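Local coordinates for esterase Rv0045c (Mycobacterium tuberculosis, PDB 6WYN), which hydrolyses carboxylic esters, preferring short straight-chain alkyl esters, and is likely involved in ester and lipid metabolism, at residues G71-L76 and D113-G118; G126-Q131 and D251-F256; T181-Q186 and G261-V266; S270-L275 and A296-G301. One frame throughout, in Å; residues are numbered along the deposited sequence.

Interaction 1. Residues G71-L76 and D113-G118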
loop_
_atom_site.group_PDB
_atom_site.type_symbol
_atom_site.label_atom_id
_atom_site.label_comp_id
_atom_site.label_asym_id
_atom_site.label_seq_id
_atom_site.Cartn_x
_atom_site.Cartn_y
_atom_site.Cartn_z
ATOM N N GLY A 71 19.316 2.300 -0.529
ATOM C CA GLY A 71 19.427 2.906 0.798
ATOM C C GLY A 71 18.295 2.453 1.673
ATOM O O GLY A 71 18.128 1.223 1.827
ATOM N N ALA A 72 17.530 3.428 2.179
ATOM C CA ALA A 72 16.418 3.247 3.142
ATOM C C ALA A 72 15.179 2.526 2.550
ATOM O O ALA A 72 14.324 2.071 3.374
ATOM C CB ALA A 72 16.044 4.601 3.692
ATOM N N ILE A 73 15.065 2.405 1.229
ATOM C CA ILE A 73 13.853 1.866 0.524
ATOM C C ILE A 73 14.157 0.513 -0.147
ATOM O O ILE A 73 15.058 0.454 -1.001
ATOM C CB ILE A 73 13.335 2.854 -0.526
ATOM C CG1 ILE A 73 12.981 4.196 0.122
ATOM C CG2 ILE A 73 12.131 2.243 -1.275
ATOM C CD1 ILE A 73 12.052 4.050 1.300
ATOM N N SER A 74 13.363 -0.504 0.191
ATOM C CA SER A 74 13.304 -1.800 -0.512
ATOM C C SER A 74 12.045 -1.818 -1.390
ATOM O O SER A 74 11.078 -1.095 -1.051
ATOM C CB SER A 74 13.333 -2.916 0.475
ATOM O OG SER A 74 13.646 -4.118 -0.207
ATOM N N ALA A 75 12.056 -2.574 -2.487
ATOM C CA ALA A 75 10.906 -2.680 -3.394
ATOM C C ALA A 75 10.965 -4.035 -4.083
ATOM O O ALA A 75 12.074 -4.682 -4.076
ATOM C CB ALA A 75 10.856 -1.552 -4.380
ATOM N N LEU A 76 9.807 -4.482 -4.562
ATOM C CA LEU A 76 9.725 -5.622 -5.520
ATOM C C LEU A 76 9.595 -5.065 -6.923
ATOM O O LEU A 76 8.687 -4.245 -7.181
ATOM C CB LEU A 76 8.528 -6.492 -5.153
ATOM C CG LEU A 76 8.609 -7.163 -3.797
ATOM C CD1 LEU A 76 7.358 -7.972 -3.524
ATOM C CD2 LEU A 76 9.840 -8.044 -3.716
ATOM N N ASP A 113 8.262 -0.848 -0.626
ATOM C CA ASP A 113 8.060 -0.893 0.843
ATOM C C ASP A 113 8.217 0.536 1.382
ATOM O O ASP A 113 9.272 1.118 1.188
ATOM C CB ASP A 113 9.025 -1.837 1.552
ATOM C CG ASP A 113 8.791 -3.333 1.340
ATOM O OD1 ASP A 113 7.612 -3.726 1.167
ATOM O OD2 ASP A 113 9.797 -4.119 1.365
ATOM N N LEU A 114 7.153 1.110 1.938
ATOM C CA LEU A 114 7.189 2.428 2.567
ATOM C C LEU A 114 8.184 2.358 3.730
ATOM O O LEU A 114 8.331 1.335 4.364
ATOM C CB LEU A 114 5.797 2.832 3.064
ATOM C CG LEU A 114 4.731 3.109 1.999
ATOM C CD1 LEU A 114 3.482 3.531 2.715
ATOM C CD2 LEU A 114 5.166 4.151 0.960
ATOM N N PRO A 115 8.838 3.482 4.090
ATOM C CA PRO A 115 9.596 3.554 5.335
ATOM C C PRO A 115 8.798 2.906 6.458
ATOM O O PRO A 115 7.552 3.049 6.583
ATOM C CB PRO A 115 9.800 5.052 5.520
ATOM C CG PRO A 115 9.854 5.559 4.131
ATOM C CD PRO A 115 8.857 4.734 3.334
ATOM N N GLY A 116 9.496 2.164 7.276
ATOM C CA GLY A 116 8.920 1.528 8.456
ATOM C C GLY A 116 8.197 0.244 8.155
ATOM O O GLY A 116 7.543 -0.273 9.052
ATOM N N HIS A 117 8.264 -0.248 6.926
ATOM C CA HIS A 117 7.466 -1.410 6.465
ATOM C C HIS A 117 8.308 -2.320 5.556
ATOM O O HIS A 117 9.248 -1.833 4.866
ATOM C CB HIS A 117 6.263 -0.873 5.693
ATOM C CG HIS A 117 5.323 -0.037 6.490
ATOM N ND1 HIS A 117 5.482 1.332 6.618
ATOM C CD2 HIS A 117 4.179 -0.378 7.133
ATOM C CE1 HIS A 117 4.475 1.797 7.349
ATOM N NE2 HIS A 117 3.680 0.757 7.696
ATOM N N GLY A 118 7.905 -3.575 5.492
ATOM C CA GLY A 118 8.496 -4.587 4.615
ATOM C C GLY A 118 9.969 -4.753 4.939
ATOM O O GLY A 118 10.259 -5.012 6.131
#
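Asp113 meets strand 73-76 through its backbone first: its N donates to Ser74 O over 2.9 Å, with an N-H...O angle of 155°. Its side chain can then be followed outward. CB lies 3.4 Å from the same Ser74 O. CG stands anti to the carbonyl carbon, chi1 -71°, which carries the carboxylate past Ser74; CG is 4.0 Å from Ser74 O and OD2 3.8 Å from Ser74 CB. The polar partners of OD2 are the salt-bridging Arg67 and the backbone N of His119, while OD1 accepts from Ala95 N. Ser74 OG, anti to its own backbone N, also bonds to Arg67, so one guanidinium serves both side chains.

The second point of touch is apolar. Ile73 CD1 reaches Pro115 CD at 3.8 Å, the two side chains crossing obliquely, and Ile73 CG2 lies 3.9 Å from Asp113 O. Pro115 belongs to a type II turn from Leu114 to His117, in which Gly116 takes a positive phi of 81°. Inside the turn His117 ND1 donates to Pro115 O over 2.7 Å, arriving above the carbonyl plane.

The touching residues are all buried, where strand 73-78 meets the loop that leaves the neighbouring strand 109-112 of the alpha/beta-hydrolase sheet. With both Asp113 oxygens bonded and Arg67 beside OD2, the carboxylate is probably held as the anion.

Interaction 2. Residues G126-Q131 and D251-F256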
loop_
_atom_site.group_PDB
_atom_site.type_symbol
_atom_site.label_atom_id
_atom_site.label_comp_id
_atom_site.label_asym_id
_atom_site.label_seq_id
_atom_site.Cartn_x
_atom_site.Cartn_y
_atom_site.Cartn_z
ATOM N N GLY A 126 9.625 7.122 14.795
ATOM C CA GLY A 126 8.375 6.413 14.420
ATOM C C GLY A 126 7.445 7.141 13.445
ATOM O O GLY A 126 6.196 6.860 13.513
ATOM N N ASN A 127 7.989 7.964 12.545
ATOM C CA ASN A 127 7.210 8.892 11.699
ATOM C C ASN A 127 7.186 8.546 10.189
ATOM O O ASN A 127 8.043 8.963 9.385
ATOM C CB ASN A 127 7.684 10.343 11.851
ATOM C CG ASN A 127 6.600 11.302 11.386
ATOM O OD1 ASN A 127 6.163 11.159 10.246
ATOM N ND2 ASN A 127 6.137 12.227 12.237
ATOM N N TYR A 128 6.033 8.066 9.761
ATOM C CA TYR A 128 5.824 7.594 8.383
ATOM C C TYR A 128 4.761 8.469 7.721
ATOM O O TYR A 128 3.841 7.928 7.078
ATOM C CB TYR A 128 5.549 6.109 8.535
ATOM C CG TYR A 128 6.631 5.424 9.319
ATOM C CD1 TYR A 128 7.918 5.402 8.840
ATOM C CD2 TYR A 128 6.380 4.800 10.534
ATOM C CE1 TYR A 128 8.938 4.767 9.532
ATOM C CE2 TYR A 128 7.386 4.133 11.227
ATOM C CZ TYR A 128 8.679 4.130 10.721
ATOM O OH TYR A 128 9.731 3.552 11.384
ATOM N N SER A 129 4.929 9.790 7.841
ATOM C CA SER A 129 4.016 10.809 7.273
ATOM C C SER A 129 4.124 10.627 5.787
ATOM O O SER A 129 5.210 10.300 5.298
ATOM C CB SER A 129 4.321 12.282 7.671
ATOM O OG SER A 129 5.371 12.840 6.850
ATOM N N PRO A 130 3.034 10.920 5.034
ATOM C CA PRO A 130 3.103 10.966 3.584
ATOM C C PRO A 130 4.224 11.882 3.094
ATOM O O PRO A 130 4.846 11.580 2.104
ATOM C CB PRO A 130 1.735 11.543 3.180
ATOM C CG PRO A 130 0.815 11.149 4.312
ATOM C CD PRO A 130 1.677 11.181 5.548
ATOM N N GLN A 131 4.392 13.051 3.731
ATOM C CA GLN A 131 5.404 14.058 3.325
ATOM C C GLN A 131 6.846 13.504 3.442
ATOM O O GLN A 131 7.647 13.782 2.514
ATOM C CB GLN A 131 5.230 15.301 4.202
ATOM C CG GLN A 131 3.957 16.100 3.874
ATOM C CD GLN A 131 2.552 15.770 4.385
ATOM O OE1 GLN A 131 2.232 14.759 5.066
ATOM N NE2 GLN A 131 1.661 16.704 4.026
ATOM N N ASP A 251 6.863 -1.318 11.677
ATOM C CA ASP A 251 7.085 -0.524 12.899
ATOM C C ASP A 251 5.704 -0.013 13.275
ATOM O O ASP A 251 5.001 0.555 12.354
ATOM C CB ASP A 251 8.051 0.629 12.621
ATOM C CG ASP A 251 8.534 1.404 13.859
ATOM O OD1 ASP A 251 8.273 0.965 14.962
ATOM O OD2 ASP A 251 9.085 2.472 13.680
ATOM N N ALA A 252 5.283 -0.248 14.522
ATOM C CA ALA A 252 4.189 0.564 15.109
ATOM C C ALA A 252 4.364 1.969 14.508
ATOM O O ALA A 252 5.490 2.351 14.346
ATOM C CB ALA A 252 4.259 0.546 16.630
ATOM N N ILE A 253 3.314 2.572 13.972
ATOM C CA ILE A 253 3.314 4.002 13.548
ATOM C C ILE A 253 2.867 4.755 14.801
ATOM O O ILE A 253 1.633 4.666 15.181
ATOM C CB ILE A 253 2.377 4.268 12.359
ATOM C CG1 ILE A 253 2.524 3.220 11.246
ATOM C CG2 ILE A 253 2.579 5.677 11.831
ATOM C CD1 ILE A 253 1.573 3.434 10.067
ATOM N N ARG A 254 3.829 5.413 15.419
ATOM C CA ARG A 254 3.495 6.290 16.547
ATOM C C ARG A 254 2.782 7.499 15.956
ATOM O O ARG A 254 1.929 8.036 16.673
ATOM C CB ARG A 254 4.787 6.817 17.187
ATOM C CG ARG A 254 4.585 7.450 18.556
ATOM C CD ARG A 254 5.793 8.089 19.212
ATOM N NE ARG A 254 6.138 9.368 18.618
ATOM C CZ ARG A 254 7.134 9.513 17.764
ATOM N NH1 ARG A 254 7.410 10.692 17.237
ATOM N NH2 ARG A 254 7.856 8.457 17.449
ATOM N N THR A 255 3.037 7.817 14.668
ATOM C CA THR A 255 2.537 9.139 14.157
ATOM C C THR A 255 2.393 9.256 12.613
ATOM O O THR A 255 3.299 8.702 11.974
ATOM C CB THR A 255 3.515 10.184 14.682
ATOM O OG1 THR A 255 2.744 11.350 14.800
ATOM C CG2 THR A 255 4.651 10.424 13.740
ATOM N N PHE A 256 1.377 9.975 12.096
ATOM C CA PHE A 256 1.195 10.230 10.632
ATOM C C PHE A 256 1.648 11.671 10.355
ATOM O O PHE A 256 2.705 12.040 10.906
ATOM C CB PHE A 256 -0.264 10.008 10.228
ATOM C CG PHE A 256 -0.744 8.583 10.347
ATOM C CD1 PHE A 256 -1.326 8.121 11.517
ATOM C CD2 PHE A 256 -0.618 7.702 9.285
ATOM C CE1 PHE A 256 -1.768 6.813 11.624
ATOM C CE2 PHE A 256 -1.062 6.394 9.391
ATOM C CZ PHE A 256 -1.635 5.952 10.561
#
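Asp251 opens its segment by receiving Tyr128 OH on OD2 at 2.6 Å. The carboxylate offers its anti lone pair, its plane stands 76° from that of the ring, and OD2 lies at the ring edge. Chi1 -171°, with CG anti to the backbone N, puts it there. Tyr128 OH also takes the N-H of Arg123, so two groups grip the phenol oxygen. Ile253 follows, CG2 lying 4.1 Å from Tyr128 CD2 near the ring plane; on its other flank the same methyl sits over the centre of the Phe256 ring, 4.3 Å above the plane.

At Thr255 the backbones form a single beta bridge with Asn127, CA-CA 5.3 Å. The backbone bonds here are weak: Gly126 O accepts from Arg254 N at 3.4 Å and from Thr255 N at 3.5 Å. The bridge ties the entrance of helix 130-144 to the loop before helix 260-268; the side chains of Ile253 and Phe256 lie near the substrate-selectivity positions Gly91 and His188 respectively.

Phe256 closes the segment, its O lying 3.6 Å from Ser129 CB. Ser129 N donates to Asn127 OD1 in an Asx turn, and Ser129 OG caps the helix at Leu132 N.

Interaction 3. Residues T181-Q186 and G261-V266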
loop_
_atom_site.group_PDB
_atom_site.type_symbol
_atom_site.label_atom_id
_atom_site.label_comp_id
_atom_site.label_asym_id
_atom_site.label_seq_id
_atom_site.Cartn_x
_atom_site.Cartn_y
_atom_site.Cartn_z
ATOM N N THR A 181 -8.739 9.560 1.127
ATOM C CA THR A 181 -8.523 10.992 0.779
ATOM C C THR A 181 -7.741 11.610 1.948
ATOM O O THR A 181 -7.688 11.027 3.025
ATOM C CB THR A 181 -9.851 11.737 0.551
ATOM O OG1 THR A 181 -10.380 12.012 1.854
ATOM C CG2 THR A 181 -10.873 10.951 -0.251
ATOM N N PRO A 182 -7.175 12.825 1.820
ATOM C CA PRO A 182 -6.524 13.467 2.966
ATOM C C PRO A 182 -7.438 13.512 4.191
ATOM O O PRO A 182 -7.035 13.080 5.272
ATOM C CB PRO A 182 -6.218 14.844 2.428
ATOM C CG PRO A 182 -5.962 14.565 0.974
ATOM C CD PRO A 182 -7.088 13.627 0.586
ATOM N N SER A 183 -8.695 13.946 4.004
ATOM C CA SER A 183 -9.664 14.058 5.128
ATOM C C SER A 183 -9.897 12.691 5.779
ATOM O O SER A 183 -9.989 12.609 7.017
ATOM C CB SER A 183 -10.955 14.703 4.672
ATOM O OG SER A 183 -10.684 15.976 4.104
ATOM N N ALA A 184 -10.025 11.627 4.981
ATOM C CA ALA A 184 -10.382 10.295 5.511
ATOM C C ALA A 184 -9.251 9.770 6.396
ATOM O O ALA A 184 -9.512 9.229 7.495
ATOM C CB ALA A 184 -10.682 9.365 4.354
ATOM N N LEU A 185 -8.010 9.884 5.958
ATOM C CA LEU A 185 -6.901 9.373 6.806
ATOM C C LEU A 185 -6.745 10.284 8.037
ATOM O O LEU A 185 -6.463 9.767 9.087
ATOM C CB LEU A 185 -5.595 9.285 5.999
ATOM C CG LEU A 185 -4.480 8.483 6.689
ATOM C CD1 LEU A 185 -4.988 7.202 7.301
ATOM C CD2 LEU A 185 -3.365 8.137 5.703
ATOM N N GLN A 186 -6.911 11.590 7.910
ATOM C CA GLN A 186 -6.892 12.510 9.088
ATOM C C GLN A 186 -7.896 12.011 10.136
ATOM O O GLN A 186 -7.548 11.904 11.318
ATOM C CB GLN A 186 -7.215 13.936 8.649
ATOM C CG GLN A 186 -7.012 14.983 9.743
ATOM C CD GLN A 186 -7.026 16.372 9.149
ATOM O OE1 GLN A 186 -7.877 16.727 8.337
ATOM N NE2 GLN A 186 -6.061 17.174 9.534
ATOM N N GLY A 261 -1.539 21.103 4.245
ATOM C CA GLY A 261 -0.493 21.076 3.208
ATOM C C GLY A 261 -0.823 20.048 2.137
ATOM O O GLY A 261 -0.538 20.251 0.962
ATOM N N LEU A 262 -1.393 18.929 2.533
ATOM C CA LEU A 262 -1.712 17.851 1.573
ATOM C C LEU A 262 -2.876 18.282 0.649
ATOM O O LEU A 262 -2.769 18.037 -0.569
ATOM C CB LEU A 262 -2.034 16.607 2.399
ATOM C CG LEU A 262 -1.945 15.288 1.651
ATOM C CD1 LEU A 262 -0.594 15.114 0.972
ATOM C CD2 LEU A 262 -2.230 14.158 2.626
ATOM N N TRP A 263 -3.919 18.941 1.172
ATOM C CA TRP A 263 -4.953 19.600 0.318
ATOM C C TRP A 263 -4.367 20.692 -0.578
ATOM O O TRP A 263 -4.839 20.803 -1.709
ATOM C CB TRP A 263 -6.117 20.126 1.142
ATOM C CG TRP A 263 -7.066 19.057 1.580
ATOM C CD1 TRP A 263 -7.342 18.682 2.859
ATOM C CD2 TRP A 263 -7.825 18.185 0.724
ATOM N NE1 TRP A 263 -8.283 17.696 2.867
ATOM C CE2 TRP A 263 -8.596 17.363 1.568
ATOM C CE3 TRP A 263 -7.971 18.063 -0.668
ATOM C CZ2 TRP A 263 -9.444 16.380 1.069
ATOM C CZ3 TRP A 263 -8.836 17.110 -1.170
ATOM C CH2 TRP A 263 -9.577 16.293 -0.306
ATOM N N ASP A 264 -3.338 21.441 -0.156
ATOM C CA ASP A 264 -2.676 22.413 -1.065
ATOM C C ASP A 264 -2.031 21.667 -2.211
ATOM O O ASP A 264 -2.085 22.189 -3.348
ATOM C CB ASP A 264 -1.632 23.271 -0.364
ATOM C CG ASP A 264 -2.289 24.236 0.590
ATOM O OD1 ASP A 264 -3.437 24.636 0.307
ATOM O OD2 ASP A 264 -1.698 24.483 1.634
ATOM N N ASP A 265 -1.422 20.514 -1.924
ATOM C CA ASP A 265 -0.823 19.648 -2.980
ATOM C C ASP A 265 -1.900 19.179 -3.965
ATOM O O ASP A 265 -1.633 19.273 -5.140
ATOM C CB ASP A 265 -0.078 18.451 -2.399
ATOM C CG ASP A 265 1.196 18.834 -1.678
ATOM O OD1 ASP A 265 1.684 19.990 -1.896
ATOM O OD2 ASP A 265 1.676 17.996 -0.888
ATOM N N VAL A 266 -3.053 18.696 -3.497
ATOM C CA VAL A 266 -4.211 18.337 -4.390
ATOM C C VAL A 266 -4.620 19.547 -5.249
ATOM O O VAL A 266 -4.826 19.362 -6.468
ATOM C CB VAL A 266 -5.417 17.815 -3.588
ATOM C CG1 VAL A 266 -6.617 17.605 -4.507
ATOM C CG2 VAL A 266 -5.069 16.540 -2.831
HETATM O O HOH W 1 -8.626 17.766 5.764
#
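Two nearly antiparallel helix segments of this alpha/beta hydrolase meet here: the N-terminal turn of helix 182-200, which begins soon after strand 174-178 and Asp179, the probable acid of the catalytic triad, and helix 260-268. Their short axes make an angle of 162° and come within 11.0 Å, a gap filled chiefly by Pro182 and Trp263. Pro182 lays its ring on one face of the indole, the two side chains crossing at about a right angle. CB stands 3.4 Å above the plane and offset toward the rim; its 3.8 Å to the centroid of the five-membered ring, 23° off the normal, defines a CH-pi contact. Leu262 CD2 closes on Pro182 CB from another side at 4.1 Å.

Thr181 N-caps helix 182-200, its OG1 accepting from Ala184 N. Trp263 CG lies anti to the carbonyl carbon, which swings the indole across to the first turn and presents its N-H edge to Ser183. The NE1 bond to Ser183 OG is weak, 3.2 Å and bent to 134°; OG also bonds to Glu291 of helix 286-295. A water in the ring plane accepts from Trp263 NE1 at 2.9 Å and donates to Gln186 OE1.

Interaction 4. Residues S270-L275 and A296-G301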
loop_
_atom_site.group_PDB
_atom_site.type_symbol
_atom_site.label_atom_id
_atom_site.label_comp_id
_atom_site.label_asym_id
_atom_site.label_seq_id
_atom_site.Cartn_x
_atom_site.Cartn_y
_atom_site.Cartn_z
ATOM N N SER A 270 -1.318 18.511 -11.311
ATOM C CA SER A 270 -2.054 18.350 -12.599
ATOM C C SER A 270 -2.360 16.870 -12.900
ATOM O O SER A 270 -3.182 16.614 -13.749
ATOM C CB SER A 270 -1.324 18.991 -13.743
ATOM O OG SER A 270 -0.031 18.444 -13.809
ATOM N N ALA A 271 -1.750 15.897 -12.237
ATOM C CA ALA A 271 -2.075 14.476 -12.521
ATOM C C ALA A 271 -3.565 14.219 -12.272
ATOM O O ALA A 271 -4.074 14.539 -11.211
ATOM C CB ALA A 271 -1.235 13.602 -11.640
ATOM N N PRO A 272 -4.312 13.638 -13.219
ATOM C CA PRO A 272 -5.660 13.150 -12.942
ATOM C C PRO A 272 -5.696 12.146 -11.788
ATOM O O PRO A 272 -4.764 11.379 -11.605
ATOM C CB PRO A 272 -6.070 12.464 -14.260
ATOM C CG PRO A 272 -5.250 13.220 -15.308
ATOM C CD PRO A 272 -3.919 13.417 -14.612
ATOM N N ILE A 273 -6.746 12.226 -10.995
ATOM C CA ILE A 273 -6.984 11.348 -9.827
ATOM C C ILE A 273 -8.215 10.488 -10.038
ATOM O O ILE A 273 -9.304 11.053 -10.321
ATOM C CB ILE A 273 -7.150 12.186 -8.561
ATOM C CG1 ILE A 273 -5.888 12.999 -8.264
ATOM C CG2 ILE A 273 -7.531 11.266 -7.402
ATOM C CD1 ILE A 273 -6.062 13.998 -7.144
ATOM N N THR A 274 -8.048 9.174 -9.871
ATOM C CA THR A 274 -9.154 8.191 -9.824
ATOM C C THR A 274 -9.241 7.719 -8.389
ATOM O O THR A 274 -8.207 7.418 -7.818
ATOM C CB THR A 274 -8.931 7.043 -10.809
ATOM O OG1 THR A 274 -8.879 7.630 -12.116
ATOM C CG2 THR A 274 -10.022 6.002 -10.734
ATOM N N LEU A 275 -10.427 7.577 -7.844
ATOM C CA LEU A 275 -10.566 7.010 -6.497
ATOM C C LEU A 275 -11.226 5.666 -6.656
ATOM O O LEU A 275 -12.154 5.554 -7.500
ATOM C CB LEU A 275 -11.392 7.966 -5.624
ATOM C CG LEU A 275 -11.843 7.474 -4.251
ATOM C CD1 LEU A 275 -10.630 7.272 -3.346
ATOM C CD2 LEU A 275 -12.790 8.493 -3.622
ATOM N N ALA A 296 -9.478 18.665 -6.590
ATOM C CA ALA A 296 -8.646 18.102 -7.685
ATOM C C ALA A 296 -8.846 18.923 -8.960
ATOM O O ALA A 296 -9.979 19.238 -9.289
ATOM C CB ALA A 296 -9.020 16.671 -7.946
ATOM N N THR A 297 -7.793 19.150 -9.719
ATOM C CA THR A 297 -7.881 19.789 -11.053
ATOM C C THR A 297 -8.536 18.796 -12.025
ATOM O O THR A 297 -9.345 19.241 -12.864
ATOM C CB THR A 297 -6.523 20.317 -11.535
ATOM O OG1 THR A 297 -5.640 19.215 -11.715
ATOM C CG2 THR A 297 -5.881 21.292 -10.577
ATOM N N HIS A 298 -8.281 17.490 -11.909
ATOM C CA HIS A 298 -8.953 16.491 -12.780
ATOM C C HIS A 298 -9.290 15.218 -11.998
ATOM O O HIS A 298 -8.530 14.270 -12.029
ATOM C CB HIS A 298 -8.163 16.238 -14.060
ATOM C CG HIS A 298 -8.920 15.441 -15.092
ATOM N ND1 HIS A 298 -8.335 14.993 -16.286
ATOM C CD2 HIS A 298 -10.209 15.013 -15.141
ATOM C CE1 HIS A 298 -9.224 14.315 -16.994
ATOM N NE2 HIS A 298 -10.390 14.313 -16.318
ATOM N N PHE A 299 -10.467 15.182 -11.398
ATOM C CA PHE A 299 -11.042 13.967 -10.789
ATOM C C PHE A 299 -11.749 13.151 -11.877
ATOM O O PHE A 299 -12.624 13.712 -12.565
ATOM C CB PHE A 299 -11.977 14.362 -9.650
ATOM C CG PHE A 299 -12.529 13.205 -8.860
ATOM C CD1 PHE A 299 -11.687 12.329 -8.205
ATOM C CD2 PHE A 299 -13.894 13.003 -8.776
ATOM C CE1 PHE A 299 -12.190 11.275 -7.458
ATOM C CE2 PHE A 299 -14.403 11.972 -8.013
ATOM C CZ PHE A 299 -13.555 11.112 -7.340
ATOM N N ARG A 300 -11.382 11.880 -12.034
ATOM C CA ARG A 300 -11.922 10.982 -13.088
ATOM C C ARG A 300 -13.118 10.181 -12.564
ATOM O O ARG A 300 -13.747 9.471 -13.364
ATOM C CB ARG A 300 -10.852 10.015 -13.583
ATOM C CG ARG A 300 -9.738 10.666 -14.395
ATOM C CD ARG A 300 -9.171 9.568 -15.269
ATOM N NE ARG A 300 -7.966 9.857 -16.015
ATOM C CZ ARG A 300 -7.898 10.635 -17.104
ATOM N NH1 ARG A 300 -8.980 11.243 -17.561
ATOM N NH2 ARG A 300 -6.739 10.813 -17.723
ATOM N N GLY A 301 -13.399 10.262 -11.270
ATOM C CA GLY A 301 -14.559 9.631 -10.644
ATOM C C GLY A 301 -14.142 8.597 -9.631
ATOM O O GLY A 301 -12.937 8.244 -9.562
HETATM O O HOH W 2 -6.314 16.140 -10.300
#
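Ile273 O takes the shortest hydrogen bond between the two strands, from Arg300 N at 2.8 Å, N-H...O angle 171°. The same oxygen receives a CA-H...O contact from Phe299 CA at 3.4 Å. Ile273 N donates to His298 O in the parallel pattern, but Leu275 N goes to Gly301 O at 3.1 Å, one residue beyond the regular partner, an irregularity at Arg300 and Gly301 that resembles a beta bulge. The short axes lie 4.8 Å apart at 29°.

On the sheet face carrying Ile273 and Phe299, the phenyl ring turns its edge to Leu275 CB at 3.9 Å, while Gly301 N sits 3.7 Å above the ring plane, over its centre. Phe299 CG, anti to the backbone N (chi1 -175°), brings the ring beside Leu275; Leu292 of helix 286-295 packs on it too.

The extended Arg300 runs alongside Pro272, whose CB lies 3.4 Å above one face of the guanidinium, offset toward its rim. Arg300 NE salt-bridges Glu174 on strand 174-178. A water links Ala271 O to His298 N just before Ile273 and Phe299 pair. Strand 273-278, helix 286-295 and strand 299-305 form a beta-alpha-beta crossover at the parallel edge of the mixed alpha/beta-hydrolase sheet, where strand 299-305 is outermost.

Overall arrangement
Interactions 1 and 4 reach the same sheet, their centres about 27 Å apart. Interaction 1 is wholly buried and relies on one backbone bond and a carboxylate held by neighbours; interaction 4, partly exposed at the outermost strand 299-305, relies on parallel backbone pairing that slips by one residue at its far end. Interaction 2 joins the start of helix 130-144 and the loop leading into it to the loop before helix 260-268, through weak backbone bonds and a phenol-carboxylate bond, and touches interaction 1 where Gly116 O probably bonds to Asp251 N. Interaction 3 is buried and mostly apolar, a helix pair. It meets interaction 2 at Gln131 and Leu262, and interaction 4 at Val266 and Ala296.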